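Local coordinates for sortase B (Listeria monocytogenes serovar 1/2a, PDB 5JCV), which cleaves the C-terminal sorting signal of surface proteins and, through a thioester intermediate, attaches them covalently to the cell wall, at residues I29-D34 against I53-R58; T68-H73 against I161-C166. One frame throughout, in Å; residues are numbered along the deposited sequence.

Interaction 1: residues I29-D34 against I53-R58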
loop_
_atom_site.group_PDB
_atom_site.type_symbol
_atom_site.label_atom_id
_atom_site.label_comp_id
_atom_site.label_asym_id
_atom_site.label_seq_id
_atom_site.Cartn_x
_atom_site.Cartn_y
_atom_site.Cartn_z
ATOM N N ILE A 29 -8.805 -1.081 6.376
ATOM C CA ILE A 29 -9.693 -1.334 5.253
ATOM C C ILE A 29 -9.161 -2.495 4.465
ATOM O O ILE A 29 -8.042 -2.430 3.927
ATOM C CB ILE A 29 -9.791 -0.130 4.304
ATOM C CG1 ILE A 29 -10.192 1.112 5.112
ATOM C CG2 ILE A 29 -10.762 -0.439 3.167
ATOM C CD1 ILE A 29 -10.542 2.320 4.288
ATOM N N LEU A 30 -9.970 -3.537 4.364
ATOM C CA LEU A 30 -9.599 -4.723 3.616
ATOM C C LEU A 30 -10.272 -4.726 2.255
ATOM O O LEU A 30 -11.015 -3.818 1.968
ATOM C CB LEU A 30 -9.859 -5.990 4.455
ATOM C CG LEU A 30 -8.681 -6.036 5.466
ATOM C CD1 LEU A 30 -9.003 -5.345 6.801
ATOM C CD2 LEU A 30 -8.142 -7.440 5.692
ATOM N N GLN A 31 -9.895 -5.674 1.389
ATOM C CA GLN A 31 -10.494 -5.801 0.066
ATOM C C GLN A 31 -10.213 -7.156 -0.583
ATOM O O GLN A 31 -9.087 -7.636 -0.569
ATOM C CB GLN A 31 -10.035 -4.700 -0.890
ATOM C CG GLN A 31 -10.844 -4.667 -2.201
ATOM C CD GLN A 31 -10.372 -3.586 -3.146
ATOM O OE1 GLN A 31 -9.186 -3.355 -3.244
ATOM N NE2 GLN A 31 -11.287 -2.925 -3.845
ATOM N N SER A 32 -11.251 -7.744 -1.168
ATOM C CA SER A 32 -11.137 -9.022 -1.866
ATOM C C SER A 32 -11.706 -8.833 -3.268
ATOM O O SER A 32 -11.893 -7.704 -3.725
ATOM C CB SER A 32 -11.881 -10.111 -1.103
ATOM O OG SER A 32 -13.274 -9.841 -1.117
ATOM N N LYS A 33 -11.973 -9.937 -3.940
ATOM C CA LYS A 33 -12.460 -9.951 -5.329
ATOM C C LYS A 33 -13.990 -9.795 -5.447
ATOM O O LYS A 33 -14.528 -9.782 -6.537
ATOM C CB LYS A 33 -11.994 -11.261 -5.982
ATOM C CG LYS A 33 -10.488 -11.438 -5.752
ATOM C CD LYS A 33 -9.814 -12.455 -6.650
ATOM C CE LYS A 33 -8.304 -12.257 -6.620
ATOM N NZ LYS A 33 -7.573 -13.487 -7.047
ATOM N N ASP A 34 -14.670 -9.671 -4.309
ATOM C CA ASP A 34 -16.121 -9.554 -4.275
ATOM C C ASP A 34 -16.481 -8.652 -3.081
ATOM O O ASP A 34 -15.579 -8.219 -2.323
ATOM C CB ASP A 34 -16.783 -10.956 -4.146
ATOM C CG ASP A 34 -16.386 -11.688 -2.838
ATOM O OD1 ASP A 34 -16.117 -11.030 -1.794
ATOM O OD2 ASP A 34 -16.352 -12.942 -2.823
ATOM N N ILE A 53 -13.988 -4.080 7.944
ATOM C CA ILE A 53 -14.250 -2.943 7.056
ATOM C C ILE A 53 -13.610 -3.197 5.701
ATOM O O ILE A 53 -12.430 -3.580 5.635
ATOM C CB ILE A 53 -13.685 -1.622 7.632
ATOM C CG1 ILE A 53 -14.160 -1.363 9.074
ATOM C CG2 ILE A 53 -14.039 -0.465 6.719
ATOM C CD1 ILE A 53 -15.680 -1.426 9.290
ATOM N N PHE A 54 -14.359 -3.006 4.611
ATOM C CA PHE A 54 -13.791 -3.339 3.318
ATOM C C PHE A 54 -14.251 -2.456 2.180
ATOM O O PHE A 54 -15.362 -1.955 2.171
ATOM C CB PHE A 54 -14.050 -4.839 2.952
ATOM C CG PHE A 54 -15.505 -5.191 2.712
ATOM C CD1 PHE A 54 -16.046 -5.142 1.442
ATOM C CD2 PHE A 54 -16.334 -5.552 3.769
ATOM C CE1 PHE A 54 -17.380 -5.484 1.215
ATOM C CE2 PHE A 54 -17.658 -5.883 3.558
ATOM C CZ PHE A 54 -18.186 -5.869 2.270
ATOM N N LYS A 55 -13.377 -2.330 1.194
ATOM C CA LYS A 55 -13.600 -1.489 0.065
ATOM C C LYS A 55 -14.278 -2.320 -0.994
ATOM O O LYS A 55 -13.929 -3.503 -1.203
ATOM C CB LYS A 55 -12.260 -0.926 -0.447
ATOM C CG LYS A 55 -12.423 0.112 -1.565
ATOM C CD LYS A 55 -11.140 0.409 -2.339
ATOM C CE LYS A 55 -10.250 1.419 -1.662
ATOM N NZ LYS A 55 -9.002 1.825 -2.436
ATOM N N ASP A 56 -15.237 -1.693 -1.665
ATOM C CA ASP A 56 -15.998 -2.320 -2.723
ATOM C C ASP A 56 -15.039 -2.852 -3.761
ATOM O O ASP A 56 -14.156 -2.140 -4.186
ATOM C CB ASP A 56 -16.925 -1.295 -3.396
ATOM C CG ASP A 56 -17.952 -1.938 -4.302
ATOM O OD1 ASP A 56 -17.604 -2.480 -5.368
ATOM O OD2 ASP A 56 -19.145 -1.905 -3.945
ATOM N N TYR A 57 -15.247 -4.082 -4.203
ATOM C CA TYR A 57 -14.346 -4.733 -5.155
ATOM C C TYR A 57 -14.243 -4.019 -6.494
ATOM O O TYR A 57 -13.262 -4.211 -7.228
ATOM C CB TYR A 57 -14.795 -6.161 -5.420
ATOM C CG TYR A 57 -15.945 -6.295 -6.440
ATOM C CD1 TYR A 57 -15.703 -6.403 -7.835
ATOM C CD2 TYR A 57 -17.265 -6.379 -6.005
ATOM C CE1 TYR A 57 -16.773 -6.569 -8.733
ATOM C CE2 TYR A 57 -18.313 -6.544 -6.885
ATOM C CZ TYR A 57 -18.078 -6.632 -8.241
ATOM O OH TYR A 57 -19.194 -6.783 -9.061
ATOM N N ARG A 58 -15.257 -3.235 -6.842
ATOM C CA ARG A 58 -15.201 -2.434 -8.065
ATOM C C ARG A 58 -14.263 -1.218 -8.010
ATOM O O ARG A 58 -14.013 -0.621 -9.043
ATOM C CB ARG A 58 -16.604 -1.948 -8.430
ATOM C CG ARG A 58 -17.581 -3.064 -8.789
ATOM C CD ARG A 58 -19.007 -2.523 -8.903
ATOM N NE ARG A 58 -19.480 -2.037 -7.597
ATOM C CZ ARG A 58 -20.504 -1.200 -7.390
ATOM N NH1 ARG A 58 -21.211 -0.706 -8.390
ATOM N NH2 ARG A 58 -20.822 -0.836 -6.146
HETATM O O HOH W 1 -13.774 -6.252 -1.107
#
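Leu30 lies level with Phe54, and its peptide groups bond to the residues on either side of that phenylalanine. Leu30 N donates to Ile53 O over 2.8 Å, almost straight (176°), while Leu30 O accepts from Lys55 N at 2.9 Å. The Phe54 side chain meets the other segment through its root, with CB 3.3 Å from Leu30 O, whereas the ring leads away. Ile29 CG2 rests against Lys55 CB at 3.9 Å.

Gln31 continues the link where strand pairing ends. Its CG is trans to the backbone N (chi1 -170°) and the chain beyond runs extended, which carries the amide across the Lys55 side chain to Asp56 O. Gln31 NE2 gives a bent bond to Asp56 O (3.0 Å, 135°). The oxygen lies in the plane of the amide, but the donor stands above the carbonyl plane. The same nitrogen also donates to Asn59 O.

Parallel pairing of this kind joins the ends of a beta-alpha-beta unit, here strand 26-30, helix 37-40 and strand 53-55, within the mixed sheet of the sortase domain. Past the paired residues a water bridges the two segments, accepting from Ser32 N and donating to Lys55 O and Asp34 O. Tyr57 CB lies 3.7 Å from Ser32 O, and its ring runs obliquely past Lys33 and Asp34.

Further out, Arg58 CG sits over one face of the Tyr57 ring, toward its rim. The Arg58 guanidinium grips Asp56 side-on: NE is 2.9 Å from OD1 in a salt bridge and NH2 donates to OD2. Asp56 OD1 also takes the Arg58 backbone N in an Asx turn. Asp56 OD2 is hydrogen-bonded to Tyr71 OH, and Asp34 OD1 accepts from the backbone N atoms of Asp36 and Tyr37.

Interaction 2: residues T68-H73 against I161-C166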
loop_
_atom_site.group_PDB
_atom_site.type_symbol
_atom_site.label_atom_id
_atom_site.label_comp_id
_atom_site.label_asym_id
_atom_site.label_seq_id
_atom_site.Cartn_x
_atom_site.Cartn_y
_atom_site.Cartn_z
ATOM N N THR A 68 -15.890 5.877 -4.389
ATOM C CA THR A 68 -15.262 4.775 -3.725
ATOM C C THR A 68 -16.121 4.434 -2.487
ATOM O O THR A 68 -16.405 5.321 -1.640
ATOM C CB THR A 68 -13.861 5.229 -3.255
ATOM O OG1 THR A 68 -13.079 5.705 -4.379
ATOM C CG2 THR A 68 -13.133 4.127 -2.550
ATOM N N ILE A 69 -16.509 3.164 -2.358
ATOM C CA ILE A 69 -17.427 2.737 -1.297
ATOM C C ILE A 69 -16.744 1.788 -0.326
ATOM O O ILE A 69 -16.082 0.808 -0.723
ATOM C CB ILE A 69 -18.687 2.069 -1.882
ATOM C CG1 ILE A 69 -19.414 3.022 -2.849
ATOM C CG2 ILE A 69 -19.677 1.645 -0.797
ATOM C CD1 ILE A 69 -20.190 2.279 -3.906
ATOM N N ILE A 70 -16.926 2.099 0.951
ATOM C CA ILE A 70 -16.390 1.332 2.043
ATOM C C ILE A 70 -17.583 0.831 2.889
ATOM O O ILE A 70 -18.437 1.617 3.332
ATOM C CB ILE A 70 -15.475 2.211 2.950
ATOM C CG1 ILE A 70 -14.435 3.010 2.154
ATOM C CG2 ILE A 70 -14.742 1.333 3.949
ATOM C CD1 ILE A 70 -13.516 2.140 1.286
ATOM N N TYR A 71 -17.569 -0.456 3.169
ATOM C CA TYR A 71 -18.636 -1.150 3.792
ATOM C C TYR A 71 -18.209 -1.662 5.162
ATOM O O TYR A 71 -17.034 -1.951 5.381
ATOM C CB TYR A 71 -19.001 -2.380 2.940
ATOM C CG TYR A 71 -19.566 -2.086 1.574
ATOM C CD1 TYR A 71 -20.857 -1.561 1.413
ATOM C CD2 TYR A 71 -18.837 -2.369 0.449
ATOM C CE1 TYR A 71 -21.372 -1.289 0.159
ATOM C CE2 TYR A 71 -19.338 -2.111 -0.810
ATOM C CZ TYR A 71 -20.601 -1.593 -0.940
ATOM O OH TYR A 71 -21.062 -1.357 -2.177
ATOM N N GLY A 72 -19.160 -1.789 6.085
ATOM C CA GLY A 72 -18.903 -2.472 7.362
ATOM C C GLY A 72 -20.221 -2.866 7.997
ATOM O O GLY A 72 -21.231 -2.301 7.656
ATOM N N HIS A 73 -20.228 -3.843 8.901
ATOM C CA HIS A 73 -21.467 -4.212 9.594
ATOM C C HIS A 73 -21.907 -3.134 10.538
ATOM O O HIS A 73 -21.101 -2.420 11.142
ATOM C CB HIS A 73 -21.291 -5.482 10.413
ATOM C CG HIS A 73 -21.353 -6.737 9.608
ATOM N ND1 HIS A 73 -22.518 -7.184 9.030
ATOM C CD2 HIS A 73 -20.402 -7.654 9.300
ATOM C CE1 HIS A 73 -22.280 -8.316 8.389
ATOM N NE2 HIS A 73 -21.002 -8.615 8.529
ATOM N N ILE A 161 -16.165 9.728 -1.492
ATOM C CA ILE A 161 -16.062 8.478 -0.780
ATOM C C ILE A 161 -17.365 8.287 -0.004
ATOM O O ILE A 161 -17.924 9.249 0.526
ATOM C CB ILE A 161 -14.800 8.398 0.082
ATOM C CG1 ILE A 161 -14.877 7.246 1.085
ATOM C CG2 ILE A 161 -14.569 9.688 0.799
ATOM C CD1 ILE A 161 -13.538 6.782 1.596
ATOM N N THR A 162 -17.863 7.039 -0.017
ATOM C CA THR A 162 -19.135 6.675 0.586
ATOM C C THR A 162 -18.836 5.648 1.649
ATOM O O THR A 162 -18.182 4.612 1.376
ATOM C CB THR A 162 -20.099 6.040 -0.451
ATOM O OG1 THR A 162 -20.295 6.933 -1.547
ATOM C CG2 THR A 162 -21.445 5.747 0.148
ATOM N N LEU A 163 -19.292 5.937 2.864
ATOM C CA LEU A 163 -19.272 4.959 3.905
ATOM C C LEU A 163 -20.692 4.395 4.057
ATOM O O LEU A 163 -21.654 5.143 4.157
ATOM C CB LEU A 163 -18.784 5.607 5.187
ATOM C CG LEU A 163 -17.438 6.299 5.156
ATOM C CD1 LEU A 163 -17.121 6.750 6.545
ATOM C CD2 LEU A 163 -16.270 5.461 4.670
ATOM N N SER A 164 -20.820 3.075 4.078
ATOM C CA SER A 164 -22.146 2.432 4.176
ATOM C C SER A 164 -22.133 1.176 5.002
ATOM O O SER A 164 -21.204 0.352 4.893
ATOM C CB SER A 164 -22.606 2.045 2.793
ATOM O OG SER A 164 -23.875 1.403 2.776
ATOM N N THR A 165 -23.172 0.998 5.808
ATOM C CA THR A 165 -23.350 -0.250 6.514
ATOM C C THR A 165 -23.842 -1.249 5.472
ATOM O O THR A 165 -24.285 -0.859 4.406
ATOM C CB THR A 165 -24.328 -0.148 7.717
ATOM O OG1 THR A 165 -25.625 0.263 7.284
ATOM C CG2 THR A 165 -23.824 0.879 8.761
ATOM N N CYS A 166 -23.756 -2.521 5.802
ATOM C CA CYS A 166 -24.089 -3.629 4.917
ATOM C C CYS A 166 -24.369 -4.809 5.849
ATOM O O CYS A 166 -23.456 -5.230 6.562
ATOM C CB CYS A 166 -22.861 -3.984 4.043
ATOM S SG CYS A 166 -23.329 -4.952 2.600
#
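Strands 68-72 and 161-165 run parallel at a closest axis approach of 4.7 Å, with directions 21° apart, and pair from Thr68 beside Ile161 to Gly72 beside Thr165. The bonds are short and nearly straight at the centre of the ladder, where Ile70 N donates to Thr162 O at 2.8 Å, and slacken toward the C-terminal end, where that from Cys166 N to Gly72 O is weak.

On one face Ile70 meets two residues of the neighbouring strand: its CB lies 3.8 Å from Leu163 CD2, the two side chains lying side by side and pointing the same way, and its CG1 meets Ile161 CD1 at 3.9 Å. On the other, Ile69 CG1 lies 3.9 Å from Thr162 CB. Tyr71, with CG opposite its carbonyl carbon (chi1 -65°), sets its ring between Ile69 CG2 and the Cys166 side chain, whose SG lies obliquely, 5.0 Å from the Tyr71 centroid.

His73 follows Gly72 as Cys166 follows Thr165, so imidazole and thiol leave the ends of adjacent strands, with His73 ND1 6.9 Å from Cys166 SG. His73 ND1 is hydrogen-bonded to Asp167 OD1 and NE2 to Leu39 O. The run Thr162-Cys166 matches the TLXTC signature of sortases, consistent with Cys166 being the thioester-forming nucleophile and His73 its partner; Arg176, beside Ser164 and Thr165, probably completes the active site, as in other sortases.

From the N terminus, interaction 1 forms first: the chain leaves strand 26-30, passes through helix 37-40 and returns at strand 53-55, closing a loop of 18 residues. Only after that does interaction 2 open, so the two follow in series, neither enclosing nor crossing the other. Its much longer loop, 87 residues, takes in strands 98-102 and 107-118 and helices 90-95 and 132-145 before strand 160-165 comes home. Strands 53-55 and 67-72 are antiparallel neighbours joining the two contacts: Asp56 N lies 2.8 Å from Ile69 O, probably hydrogen-bonded, and Ile53 packs on Ile70. Four adjacent strands, 26-30, 53-55, 67-72 and 160-165, are thereby tied into one sheet.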